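Local coordinates for uncharacterized protein Atu2452 (Agrobacterium tumefaciens, PDB 2R8B) that is of unknown function but probably acts as a serine hydrolase with the alpha/beta-hydrolase fold of the dienelactone hydrolase family, at residues K48-H53 with T124-D129; K54-V59 with Q77-G82; A104-R109 with A152-N157; W225-G228 with I232-G235. All blocks are in the same frame, centred on the assembly; numbering follows the deposited sequence.

Contact 1: K48-H53 with T124-D129; sequences KDSYFH and TGKMAD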
loop_
_atom_site.group_PDB
_atom_site.type_symbol
_atom_site.label_atom_id
_atom_site.label_comp_id
_atom_site.label_asym_id
_atom_site.label_seq_id
_atom_site.Cartn_x
_atom_site.Cartn_y
_atom_site.Cartn_z
ATOM N N LYS A 48 -4.484 -3.109 17.702
ATOM C CA LYS A 48 -3.713 -3.791 16.651
ATOM C C LYS A 48 -4.486 -4.922 15.972
ATOM O O LYS A 48 -4.097 -5.421 14.927
ATOM C CB LYS A 48 -2.488 -4.422 17.285
ATOM C CG LYS A 48 -2.780 -5.080 18.621
ATOM C CD LYS A 48 -2.138 -6.438 18.680
ATOM C CE LYS A 48 -2.334 -7.081 20.031
ATOM N NZ LYS A 48 -1.811 -8.452 19.947
ATOM N N ASP A 49 -5.553 -5.365 16.619
ATOM C CA ASP A 49 -6.472 -6.332 16.054
ATOM C C ASP A 49 -7.612 -5.664 15.298
ATOM O O ASP A 49 -8.656 -6.298 15.095
ATOM C CB ASP A 49 -7.095 -7.129 17.181
ATOM C CG ASP A 49 -6.098 -7.963 17.898
ATOM O OD1 ASP A 49 -5.132 -8.346 17.202
ATOM O OD2 ASP A 49 -6.275 -8.224 19.125
ATOM N N SER A 50 -7.444 -4.397 14.904
ATOM C CA SER A 50 -8.604 -3.621 14.438
ATOM C C SER A 50 -9.143 -4.110 13.090
ATOM O O SER A 50 -10.322 -3.994 12.816
ATOM C CB SER A 50 -8.387 -2.089 14.509
ATOM O OG SER A 50 -7.438 -1.572 13.571
ATOM N N TYR A 51 -8.278 -4.671 12.258
ATOM C CA TYR A 51 -8.722 -5.402 11.090
ATOM C C TYR A 51 -8.491 -6.854 11.421
ATOM O O TYR A 51 -7.554 -7.204 12.171
ATOM C CB TYR A 51 -7.878 -5.065 9.856
ATOM C CG TYR A 51 -7.994 -3.640 9.316
ATOM C CD1 TYR A 51 -9.005 -3.280 8.416
ATOM C CD2 TYR A 51 -7.063 -2.667 9.678
ATOM C CE1 TYR A 51 -9.093 -1.983 7.913
ATOM C CE2 TYR A 51 -7.143 -1.377 9.196
ATOM C CZ TYR A 51 -8.159 -1.034 8.313
ATOM O OH TYR A 51 -8.215 0.266 7.856
ATOM N N PHE A 52 -9.349 -7.696 10.864
ATOM C CA PHE A 52 -9.072 -9.108 10.769
ATOM C C PHE A 52 -7.884 -9.259 9.851
ATOM O O PHE A 52 -7.797 -8.600 8.841
ATOM C CB PHE A 52 -10.264 -9.851 10.169
ATOM C CG PHE A 52 -10.114 -11.341 10.233
ATOM C CD1 PHE A 52 -10.390 -12.033 11.436
ATOM C CD2 PHE A 52 -9.624 -12.059 9.124
ATOM C CE1 PHE A 52 -10.213 -13.416 11.526
ATOM C CE2 PHE A 52 -9.453 -13.456 9.202
ATOM C CZ PHE A 52 -9.749 -14.132 10.412
ATOM N N HIS A 53 -6.940 -10.110 10.188
ATOM C CA HIS A 53 -5.748 -10.174 9.347
ATOM C C HIS A 53 -4.971 -11.461 9.543
ATOM O O HIS A 53 -5.108 -12.108 10.567
ATOM C CB HIS A 53 -4.845 -8.961 9.621
ATOM C CG HIS A 53 -4.309 -8.889 11.021
ATOM N ND1 HIS A 53 -5.032 -8.366 12.068
ATOM C CD2 HIS A 53 -3.102 -9.237 11.536
ATOM C CE1 HIS A 53 -4.301 -8.414 13.172
ATOM N NE2 HIS A 53 -3.129 -8.941 12.878
ATOM N N THR A 124 -8.083 5.563 6.446
ATOM C CA THR A 124 -6.701 6.012 6.516
ATOM C C THR A 124 -6.308 6.130 7.972
ATOM O O THR A 124 -5.263 5.616 8.361
ATOM C CB THR A 124 -6.522 7.309 5.722
ATOM O OG1 THR A 124 -6.776 7.009 4.349
ATOM C CG2 THR A 124 -5.117 7.865 5.863
ATOM N N GLY A 125 -7.175 6.742 8.775
ATOM C CA GLY A 125 -6.991 6.824 10.209
ATOM C C GLY A 125 -6.960 5.484 10.899
ATOM O O GLY A 125 -6.215 5.325 11.855
ATOM N N LYS A 126 -7.745 4.515 10.417
ATOM C CA LYS A 126 -7.752 3.150 10.986
ATOM C C LYS A 126 -6.450 2.417 10.663
ATOM O O LYS A 126 -5.764 1.967 11.572
ATOM C CB LYS A 126 -8.965 2.364 10.489
ATOM C CG LYS A 126 -9.249 1.046 11.189
ATOM C CD LYS A 126 -10.670 0.529 10.893
ATOM C CE LYS A 126 -10.720 -1.014 10.916
ATOM N NZ LYS A 126 -12.090 -1.600 11.102
HETATM N N MSE A 127 -6.097 2.326 9.374
HETATM C CA MSE A 127 -4.795 1.804 8.935
HETATM C C MSE A 127 -3.582 2.340 9.678
HETATM O O MSE A 127 -2.765 1.555 10.193
HETATM C CB MSE A 127 -4.559 2.130 7.491
HETATM C CG MSE A 127 -4.803 1.017 6.611
HETATM SE SE MSE A 127 -3.720 -0.553 6.916
HETATM C CE MSE A 127 -5.186 -1.732 6.352
ATOM N N ALA A 128 -3.435 3.664 9.703
ATOM C CA ALA A 128 -2.343 4.274 10.429
ATOM C C ALA A 128 -2.236 3.664 11.836
ATOM O O ALA A 128 -1.179 3.179 12.222
ATOM C CB ALA A 128 -2.555 5.746 10.522
ATOM N N ASP A 129 -3.342 3.673 12.581
ATOM C CA ASP A 129 -3.348 3.221 13.961
ATOM C C ASP A 129 -2.937 1.768 14.088
ATOM O O ASP A 129 -2.077 1.428 14.921
ATOM C CB ASP A 129 -4.727 3.440 14.569
ATOM C CG ASP A 129 -4.978 4.891 14.878
ATOM O OD1 ASP A 129 -3.960 5.595 15.073
ATOM O OD2 ASP A 129 -6.159 5.331 14.922
#
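Ser50 and Lys126 bring the irregular loop 48-53 closest to the helical segment 124-129, with their CA atoms 7.6 Å apart, and the next pair, Tyr51 and Met127, follows at 8.5 Å between CA atoms. Ser50, Tyr51 and Lys126 all direct their CB bonds across this gap. The Tyr51 ring enters it and is covered on both faces. On one face lies the aliphatic end of Lys126, whose CE sits 3.6 Å from the ring centroid in a CH-pi contact; its NZ, 4.7 Å from the same centroid, adds a cation-pi interaction. NZ also gives a weak hydrogen bond to Ser50 O (3.4 Å), with Asp97 as a distant, weak ionic partner. The helix concerned, 117-138, packs on the central sheet of this alpha/beta-hydrolase fold, and the loop leads into edge strand 53-56. Against the opposite face of the ring rests CE of selenomethionine Met127, 3.8 Å from the centroid. Bends at chi2 (-60°) and chi3 turn this methyl back to the ring, while SE stands obliquely in a Met-aromatic contact. At the start of strand 53-56, His53 ND1 reaches back to Tyr51 O (2.8 Å, 169°) in a nearly straight hydrogen bond, from above the carbonyl plane. Phe130 meets both rings edge-to-face.

Contact 2: K54-V59 with Q77-G82; sequences KSRAGV and QFFDFG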
loop_
_atom_site.group_PDB
_atom_site.type_symbol
_atom_site.label_atom_id
_atom_site.label_comp_id
_atom_site.label_asym_id
_atom_site.label_seq_id
_atom_site.Cartn_x
_atom_site.Cartn_y
_atom_site.Cartn_z
ATOM N N LYS A 54 -4.162 -11.840 8.561
ATOM C CA LYS A 54 -3.091 -12.798 8.833
ATOM C C LYS A 54 -1.857 -12.083 9.446
ATOM O O LYS A 54 -1.619 -10.890 9.171
ATOM C CB LYS A 54 -2.699 -13.537 7.551
ATOM C CG LYS A 54 -3.590 -14.710 7.209
ATOM C CD LYS A 54 -2.781 -16.007 6.980
ATOM C CE LYS A 54 -3.707 -17.185 6.641
ATOM N NZ LYS A 54 -4.289 -17.777 7.873
ATOM N N SER A 55 -1.072 -12.803 10.262
ATOM C CA SER A 55 0.233 -12.298 10.721
ATOM C C SER A 55 1.325 -13.358 10.845
ATOM O O SER A 55 1.055 -14.510 11.172
ATOM C CB SER A 55 0.100 -11.533 12.039
ATOM O OG SER A 55 -0.626 -12.289 12.985
ATOM N N ARG A 56 2.569 -12.951 10.614
ATOM C CA ARG A 56 3.728 -13.825 10.842
ATOM C C ARG A 56 4.753 -12.998 11.607
ATOM O O ARG A 56 5.345 -12.066 11.046
ATOM C CB ARG A 56 4.284 -14.307 9.497
ATOM C CG ARG A 56 5.114 -15.544 9.531
ATOM C CD ARG A 56 6.598 -15.259 9.469
ATOM N NE ARG A 56 7.018 -14.693 8.192
ATOM C CZ ARG A 56 8.281 -14.378 7.891
ATOM N NH1 ARG A 56 9.251 -14.621 8.795
ATOM N NH2 ARG A 56 8.582 -13.819 6.701
ATOM N N ALA A 57 4.892 -13.286 12.900
ATOM C CA ALA A 57 5.817 -12.582 13.793
ATOM C C ALA A 57 7.245 -12.653 13.266
ATOM O O ALA A 57 7.770 -13.730 13.016
ATOM C CB ALA A 57 5.750 -13.153 15.220
ATOM N N GLY A 58 7.866 -11.494 13.069
ATOM C CA GLY A 58 9.258 -11.440 12.616
ATOM C C GLY A 58 10.238 -11.122 13.739
ATOM O O GLY A 58 9.847 -10.964 14.919
ATOM N N VAL A 59 11.513 -11.022 13.351
ATOM C CA VAL A 59 12.569 -10.616 14.264
ATOM C C VAL A 59 12.437 -9.148 14.696
ATOM O O VAL A 59 12.080 -8.289 13.883
ATOM C CB VAL A 59 13.936 -10.940 13.651
ATOM C CG1 VAL A 59 14.987 -9.841 13.977
ATOM C CG2 VAL A 59 14.393 -12.346 14.181
ATOM N N GLN A 77 -4.303 -13.294 -0.283
ATOM C CA GLN A 77 -3.742 -12.804 -1.540
ATOM C C GLN A 77 -2.246 -12.586 -1.409
ATOM O O GLN A 77 -1.447 -13.304 -2.037
ATOM C CB GLN A 77 -4.396 -11.506 -2.006
ATOM C CG GLN A 77 -5.567 -11.732 -2.943
ATOM C CD GLN A 77 -5.610 -10.722 -4.089
ATOM O OE1 GLN A 77 -5.263 -9.527 -3.946
ATOM N NE2 GLN A 77 -6.032 -11.205 -5.245
ATOM N N PHE A 78 -1.869 -11.637 -0.554
ATOM C CA PHE A 78 -0.478 -11.221 -0.505
ATOM C C PHE A 78 0.450 -11.767 0.590
ATOM O O PHE A 78 1.658 -11.493 0.549
ATOM C CB PHE A 78 -0.405 -9.710 -0.591
ATOM C CG PHE A 78 -0.655 -9.201 -1.962
ATOM C CD1 PHE A 78 0.376 -9.130 -2.884
ATOM C CD2 PHE A 78 -1.941 -8.815 -2.358
ATOM C CE1 PHE A 78 0.149 -8.651 -4.170
ATOM C CE2 PHE A 78 -2.186 -8.340 -3.657
ATOM C CZ PHE A 78 -1.133 -8.265 -4.558
ATOM N N PHE A 79 -0.094 -12.545 1.532
ATOM C CA PHE A 79 0.663 -13.046 2.673
ATOM C C PHE A 79 1.946 -13.778 2.298
ATOM O O PHE A 79 3.015 -13.315 2.685
ATOM C CB PHE A 79 -0.209 -13.911 3.602
ATOM C CG PHE A 79 0.409 -14.193 4.969
ATOM C CD1 PHE A 79 0.523 -13.185 5.921
ATOM C CD2 PHE A 79 0.833 -15.483 5.301
ATOM C CE1 PHE A 79 1.054 -13.425 7.155
ATOM C CE2 PHE A 79 1.360 -15.764 6.554
ATOM C CZ PHE A 79 1.475 -14.730 7.494
ATOM N N ASP A 80 1.887 -14.904 1.581
ATOM C CA ASP A 80 3.134 -15.675 1.429
ATOM C C ASP A 80 3.994 -15.008 0.406
ATOM O O ASP A 80 5.219 -15.105 0.454
ATOM C CB ASP A 80 2.926 -17.152 1.103
ATOM C CG ASP A 80 1.573 -17.635 1.514
ATOM O OD1 ASP A 80 1.478 -18.710 2.130
ATOM O OD2 ASP A 80 0.598 -16.889 1.215
ATOM N N PHE A 81 3.352 -14.289 -0.500
ATOM C CA PHE A 81 4.089 -13.495 -1.458
ATOM C C PHE A 81 5.141 -12.619 -0.776
ATOM O O PHE A 81 6.319 -12.632 -1.157
ATOM C CB PHE A 81 3.154 -12.624 -2.251
ATOM C CG PHE A 81 3.861 -11.798 -3.251
ATOM C CD1 PHE A 81 4.567 -12.403 -4.293
ATOM C CD2 PHE A 81 3.855 -10.413 -3.164
ATOM C CE1 PHE A 81 5.230 -11.635 -5.254
ATOM C CE2 PHE A 81 4.510 -9.633 -4.144
ATOM C CZ PHE A 81 5.203 -10.247 -5.172
ATOM N N GLY A 82 4.694 -11.867 0.228
ATOM C CA GLY A 82 5.565 -11.091 1.107
ATOM C C GLY A 82 6.277 -11.833 2.251
ATOM O O GLY A 82 7.145 -11.275 2.897
#
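Phe79 carries its ring straight out from the helix, with CG opposite the backbone N (chi1 -166°), a setting that brings the ring to Lys54 and Arg56 of the strand. Lys54 sets CG beside its own backbone N and then bends at chi2 (-127°), which lays its chain across the ring at about a right angle. Its CB lies over one face, 3.6 Å from Phe79 CD1, and makes a CH-pi contact; farther along, Lys54 CD comes within 4.0 Å of Phe79 CD2 before the ammonium end leads away from the helix. The far rim of the ring abuts the strand backbone, where Ser55 C is 3.6 Å from Phe79 CZ near the ring plane. Arg56 CB approaches the same CZ obliquely at 3.5 Å. The guanidinium of Arg56 turns elsewhere, NH1 hydrogen-bonding to Pro87 O. No hydrogen bond joins the two segments; one aromatic side chain spans the 9.3 Å between the axes of strand 54-56 and helical segment 77-82, which run nearly parallel (13°). Ile91 and Ser93 of strand 90-94 also touch the Phe79 side chain. This is helix-on-sheet packing at the margin of an alpha/beta-hydrolase sheet: helix 75-85, the connection of the beta-alpha-beta unit between strands 64-68 and 90-94, rests against the antiparallel edge strand 53-56.

Contact 3: A104-R109 with A152-N157; sequences ARFFRR and ANILAN. With SO4 (sulfate ion), chain C.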
loop_
_atom_site.group_PDB
_atom_site.type_symbol
_atom_site.label_atom_id
_atom_site.label_comp_id
_atom_site.label_asym_id
_atom_site.label_seq_id
_atom_site.Cartn_x
_atom_site.Cartn_y
_atom_site.Cartn_z
ATOM N N ALA A 104 -14.513 -7.685 -0.969
ATOM C CA ALA A 104 -13.972 -6.867 0.106
ATOM C C ALA A 104 -13.007 -5.776 -0.403
ATOM O O ALA A 104 -12.226 -6.010 -1.346
ATOM C CB ALA A 104 -13.306 -7.742 1.123
ATOM N N ARG A 105 -13.082 -4.585 0.201
ATOM C CA ARG A 105 -12.161 -3.472 -0.113
ATOM C C ARG A 105 -11.868 -2.680 1.127
ATOM O O ARG A 105 -12.489 -2.922 2.168
ATOM C CB ARG A 105 -12.670 -2.542 -1.228
ATOM C CG ARG A 105 -14.185 -2.434 -1.375
ATOM C CD ARG A 105 -14.630 -1.748 -2.650
ATOM N NE ARG A 105 -14.134 -0.382 -2.669
ATOM C CZ ARG A 105 -13.273 0.102 -3.571
ATOM N NH1 ARG A 105 -12.857 1.368 -3.477
ATOM N NH2 ARG A 105 -12.842 -0.664 -4.581
ATOM N N PHE A 106 -10.923 -1.747 1.008
ATOM C CA PHE A 106 -10.491 -0.950 2.138
ATOM C C PHE A 106 -11.195 0.394 2.390
ATOM O O PHE A 106 -10.863 1.065 3.385
ATOM C CB PHE A 106 -8.996 -0.714 2.062
ATOM C CG PHE A 106 -8.201 -1.911 2.401
ATOM C CD1 PHE A 106 -7.667 -2.713 1.393
ATOM C CD2 PHE A 106 -8.013 -2.280 3.738
ATOM C CE1 PHE A 106 -6.929 -3.881 1.701
ATOM C CE2 PHE A 106 -7.292 -3.424 4.064
ATOM C CZ PHE A 106 -6.745 -4.225 3.033
ATOM N N PHE A 107 -12.121 0.805 1.512
ATOM C CA PHE A 107 -12.899 2.062 1.677
ATOM C C PHE A 107 -13.933 2.147 0.600
ATOM O O PHE A 107 -13.812 1.503 -0.429
ATOM C CB PHE A 107 -12.036 3.324 1.652
ATOM C CG PHE A 107 -11.330 3.549 0.347
ATOM C CD1 PHE A 107 -10.145 2.875 0.060
ATOM C CD2 PHE A 107 -11.848 4.424 -0.587
ATOM C CE1 PHE A 107 -9.476 3.051 -1.126
ATOM C CE2 PHE A 107 -11.211 4.606 -1.785
ATOM C CZ PHE A 107 -9.992 3.903 -2.051
ATOM N N ARG A 108 -14.930 2.990 0.785
ATOM C CA ARG A 108 -16.099 2.949 -0.080
ATOM C C ARG A 108 -16.041 3.843 -1.304
ATOM O O ARG A 108 -15.694 5.011 -1.219
ATOM C CB ARG A 108 -17.372 3.250 0.705
ATOM C CG ARG A 108 -18.642 2.969 -0.078
ATOM C CD ARG A 108 -19.910 3.342 0.681
ATOM N NE ARG A 108 -20.194 4.766 0.627
ATOM C CZ ARG A 108 -21.087 5.312 -0.182
ATOM N NH1 ARG A 108 -21.285 6.617 -0.169
ATOM N NH2 ARG A 108 -21.781 4.549 -1.003
ATOM N N ARG A 109 -16.437 3.287 -2.439
ATOM C CA ARG A 109 -16.776 4.092 -3.616
ATOM C C ARG A 109 -18.285 4.163 -3.671
ATOM O O ARG A 109 -18.987 3.201 -3.337
ATOM C CB ARG A 109 -16.365 3.473 -4.947
ATOM C CG ARG A 109 -15.436 2.352 -4.926
ATOM C CD ARG A 109 -15.853 1.347 -5.982
ATOM N NE ARG A 109 -14.753 1.101 -6.908
ATOM C CZ ARG A 109 -14.483 -0.056 -7.505
ATOM N NH1 ARG A 109 -15.230 -1.143 -7.276
ATOM N NH2 ARG A 109 -13.429 -0.099 -8.335
ATOM N N ALA A 152 -3.226 -0.274 -3.002
ATOM C CA ALA A 152 -2.205 0.755 -3.180
ATOM C C ALA A 152 -2.826 2.122 -2.893
ATOM O O ALA A 152 -2.132 3.101 -2.540
ATOM C CB ALA A 152 -1.656 0.723 -4.550
ATOM N N ASN A 153 -4.149 2.192 -3.031
ATOM C CA ASN A 153 -4.849 3.465 -2.905
ATOM C C ASN A 153 -4.970 3.903 -1.461
ATOM O O ASN A 153 -4.741 5.083 -1.152
ATOM C CB ASN A 153 -6.197 3.419 -3.633
ATOM C CG ASN A 153 -6.020 3.198 -5.137
ATOM O OD1 ASN A 153 -4.950 3.457 -5.689
ATOM N ND2 ASN A 153 -7.033 2.690 -5.789
ATOM N N ILE A 154 -5.273 2.957 -0.567
ATOM C CA ILE A 154 -5.346 3.271 0.864
ATOM C C ILE A 154 -3.913 3.533 1.365
ATOM O O ILE A 154 -3.642 4.396 2.228
ATOM C CB ILE A 154 -6.186 2.180 1.638
ATOM C CG1 ILE A 154 -6.783 2.673 2.968
ATOM C CG2 ILE A 154 -5.512 0.844 1.751
ATOM C CD1 ILE A 154 -5.863 3.024 4.021
ATOM N N LEU A 155 -2.970 2.854 0.738
ATOM C CA LEU A 155 -1.597 2.977 1.167
ATOM C C LEU A 155 -1.055 4.318 0.695
ATOM O O LEU A 155 -0.396 5.035 1.455
ATOM C CB LEU A 155 -0.789 1.787 0.653
ATOM C CG LEU A 155 0.716 1.755 0.863
ATOM C CD1 LEU A 155 1.102 1.903 2.364
ATOM C CD2 LEU A 155 1.338 0.479 0.217
ATOM N N ALA A 156 -1.347 4.680 -0.556
ATOM C CA ALA A 156 -0.975 5.980 -1.047
ATOM C C ALA A 156 -1.521 7.077 -0.139
ATOM O O ALA A 156 -0.760 7.952 0.272
ATOM C CB ALA A 156 -1.435 6.146 -2.372
ATOM N N ASN A 157 -2.801 7.042 0.235
ATOM C CA ASN A 157 -3.362 8.107 1.114
ATOM C C ASN A 157 -2.638 8.150 2.490
ATOM O O ASN A 157 -2.422 9.251 3.070
ATOM C CB ASN A 157 -4.879 7.982 1.274
ATOM C CG ASN A 157 -5.543 9.295 1.762
ATOM O OD1 ASN A 157 -5.422 10.347 1.126
ATOM N ND2 ASN A 157 -6.272 9.227 2.873
HETATM S S SO4 C . -10.323 1.813 -5.748
HETATM O O1 SO4 C . -9.320 2.219 -4.770
HETATM O O2 SO4 C . -10.641 0.409 -5.514
HETATM O O3 SO4 C . -11.537 2.584 -5.493
HETATM O O4 SO4 C . -9.859 1.962 -7.144
#
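An anion pocket beside the probable nucleophile elbow is built where Phe106 and Phe107, just after strand 103-105, pack on Asn153 and Ile154 of helix 150-161. A sulfate, probably from the crystallisation liquor, occupies it. Asn153 ND2 donates to O1 of the sulfate at 2.5 Å, almost straight at 171°, while the other end of this amide, OD1, accepts from Leu175 N, which fixes its rotation. From the other segment, the edge of the Arg105 guanidinium presents two N-H groups: NH1 bonds to sulfate O3 (2.7 Å) and NH2 to O2 (2.6 Å). Asn150 ND2 provides a further bond to the anion. A hydrogen bond from Arg105 NE to Phe107 O (2.9 Å), nearly along the C=O axis, helps position Arg105. The Arg109 guanidinium has Arg105 NH2 over one face, 3.4 Å from its plane and above its centre; a salt bridge to Glu100 holds Arg109, and both cationic groups border the anion. In an alpha/beta-hydrolase, the helix after the elbow begins at the catalytic centre, and this one borders the probable Ser-His-Asp triad (Ser149, His230, Asp199). Beside the anion the contact is mainly side-chain packing. Phe107 puts CZ 4.1 Å from Asn153 CB, which lies at the ring edge, and its ring plane stands 64° from the amide. The apolar pair is Phe106 on Ile154: Phe106, with CG beside its backbone N (chi1 -74°), touches mainly through CB, 3.8 Å from Ile154 CG2, and the two side chains cross at about a right angle. Met127 of helix 117-138 packs on both.

Contact 4: W225-G228 with I232-G235; sequences WHPG and IRSG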
loop_
_atom_site.group_PDB
_atom_site.type_symbol
_atom_site.label_atom_id
_atom_site.label_comp_id
_atom_site.label_asym_id
_atom_site.label_seq_id
_atom_site.Cartn_x
_atom_site.Cartn_y
_atom_site.Cartn_z
ATOM N N TRP A 225 6.774 1.136 -15.787
ATOM C CA TRP A 225 5.587 0.998 -16.622
ATOM C C TRP A 225 5.587 -0.315 -17.374
ATOM O O TRP A 225 6.597 -0.951 -17.499
ATOM C CB TRP A 225 5.554 2.111 -17.649
ATOM C CG TRP A 225 5.385 3.485 -17.066
ATOM C CD1 TRP A 225 6.384 4.388 -16.739
ATOM C CD2 TRP A 225 4.147 4.132 -16.761
ATOM N NE1 TRP A 225 5.827 5.565 -16.249
ATOM C CE2 TRP A 225 4.459 5.424 -16.231
ATOM C CE3 TRP A 225 2.811 3.750 -16.870
ATOM C CZ2 TRP A 225 3.461 6.333 -15.810
ATOM C CZ3 TRP A 225 1.830 4.625 -16.433
ATOM C CH2 TRP A 225 2.162 5.929 -15.921
ATOM N N HIS A 226 4.444 -0.741 -17.868
ATOM C CA HIS A 226 4.433 -1.739 -18.919
ATOM C C HIS A 226 3.350 -1.302 -19.869
ATOM O O HIS A 226 2.451 -0.556 -19.438
ATOM C CB HIS A 226 4.242 -3.179 -18.389
ATOM C CG HIS A 226 2.958 -3.425 -17.645
ATOM N ND1 HIS A 226 1.757 -3.668 -18.280
ATOM C CD2 HIS A 226 2.704 -3.527 -16.316
ATOM C CE1 HIS A 226 0.820 -3.901 -17.378
ATOM N NE2 HIS A 226 1.367 -3.819 -16.176
ATOM N N PRO A 227 3.391 -1.767 -21.142
ATOM C CA PRO A 227 2.216 -1.479 -21.998
ATOM C C PRO A 227 1.136 -2.320 -21.325
ATOM O O PRO A 227 1.425 -2.985 -20.300
ATOM C CB PRO A 227 2.597 -2.064 -23.349
ATOM C CG PRO A 227 3.733 -3.047 -23.065
ATOM C CD PRO A 227 4.379 -2.668 -21.776
ATOM N N GLY A 228 -0.088 -2.379 -21.797
ATOM C CA GLY A 228 -0.948 -3.344 -21.029
ATOM C C GLY A 228 -1.763 -2.733 -19.900
ATOM O O GLY A 228 -1.676 -1.529 -19.663
ATOM N N ILE A 232 -0.999 -7.294 -13.239
ATOM C CA ILE A 232 0.381 -7.327 -12.784
ATOM C C ILE A 232 1.195 -8.186 -13.751
ATOM O O ILE A 232 0.874 -9.380 -13.882
ATOM C CB ILE A 232 0.433 -7.964 -11.415
ATOM C CG1 ILE A 232 -0.092 -6.990 -10.379
ATOM C CG2 ILE A 232 1.848 -8.448 -11.071
ATOM C CD1 ILE A 232 -0.272 -7.678 -9.050
ATOM N N ARG A 233 2.202 -7.601 -14.435
ATOM C CA ARG A 233 3.177 -8.392 -15.236
ATOM C C ARG A 233 4.342 -8.951 -14.407
ATOM O O ARG A 233 4.701 -8.401 -13.358
ATOM C CB ARG A 233 3.695 -7.641 -16.463
ATOM C CG ARG A 233 2.575 -7.388 -17.417
ATOM C CD ARG A 233 2.977 -7.199 -18.883
ATOM N NE ARG A 233 1.756 -6.877 -19.616
ATOM C CZ ARG A 233 1.648 -6.766 -20.928
ATOM N NH1 ARG A 233 2.695 -6.960 -21.694
ATOM N NH2 ARG A 233 0.481 -6.452 -21.461
ATOM N N SER A 234 4.921 -10.051 -14.896
ATOM C CA SER A 234 6.030 -10.659 -14.213
ATOM C C SER A 234 7.136 -9.625 -14.063
ATOM O O SER A 234 7.843 -9.620 -13.045
ATOM C CB SER A 234 6.517 -11.913 -14.935
ATOM O OG SER A 234 7.532 -11.594 -15.859
ATOM N N GLY A 235 7.245 -8.729 -15.045
ATOM C CA GLY A 235 8.162 -7.597 -14.961
ATOM C C GLY A 235 7.975 -6.704 -13.741
ATOM O O GLY A 235 8.960 -6.198 -13.188
#
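His226 and Arg233 form the close-packed half of this contact, the aliphatic part of the arginine passing over one face of the imidazole. Arg233 CG sits 3.8 Å above the centre of the His226 ring, only 3° off its normal, in a CH-pi contact, and Arg233 CD continues over the same face, 3.8 Å from His226 ND1. From CG to NE the arginine chain is extended, which carries its guanidinium past the ring toward Pro227 and Gly228, with the guanidinium and imidazole planes 26° apart. On the far edge of the ring, His226 NE2 has weak hydrogen bonds to Glu231 O and Glu236 OE1. The outer half is looser and lies toward solvent: Pro227 borders the guanidinium, and Gly228 CA meets Arg233 NH2 at 3.4 Å, but no hydrogen bond spans the segments. The charge is instead met by Glu231, in a salt bridge with NE. Arg233 occupies the N-cap position of helix 234-244, and its backbone N is bonded to Glu236 OE1 in the first turn. The loop from the last strand, 220-226, to this C-terminal helix carries His230, the probable triad histidine, in the position expected of an alpha/beta-hydrolase.

How the contacts relate
From the N terminus, loop 48-53 leads directly into strand 53-56, so contacts 1 and 2 adjoin in sequence. Contact 2 closes first, on helix 75-85, and falls wholly within the longer loop that contact 1 completes on helix 117-138. Contact 3 opens at 104-109, before that closure, and ends on helix 150-161; the two therefore cross, and they also touch, with a probable hydrogen bond between Thr124 OG1 and Asn157 ND2 (2.7 Å). Contact 4 follows in series as a short local closure at the last strand, its centre about 30 Å from that of contact 1. Contacts 2 and 4 reach the two edge strands of one sheet, 53-56 and 220-226.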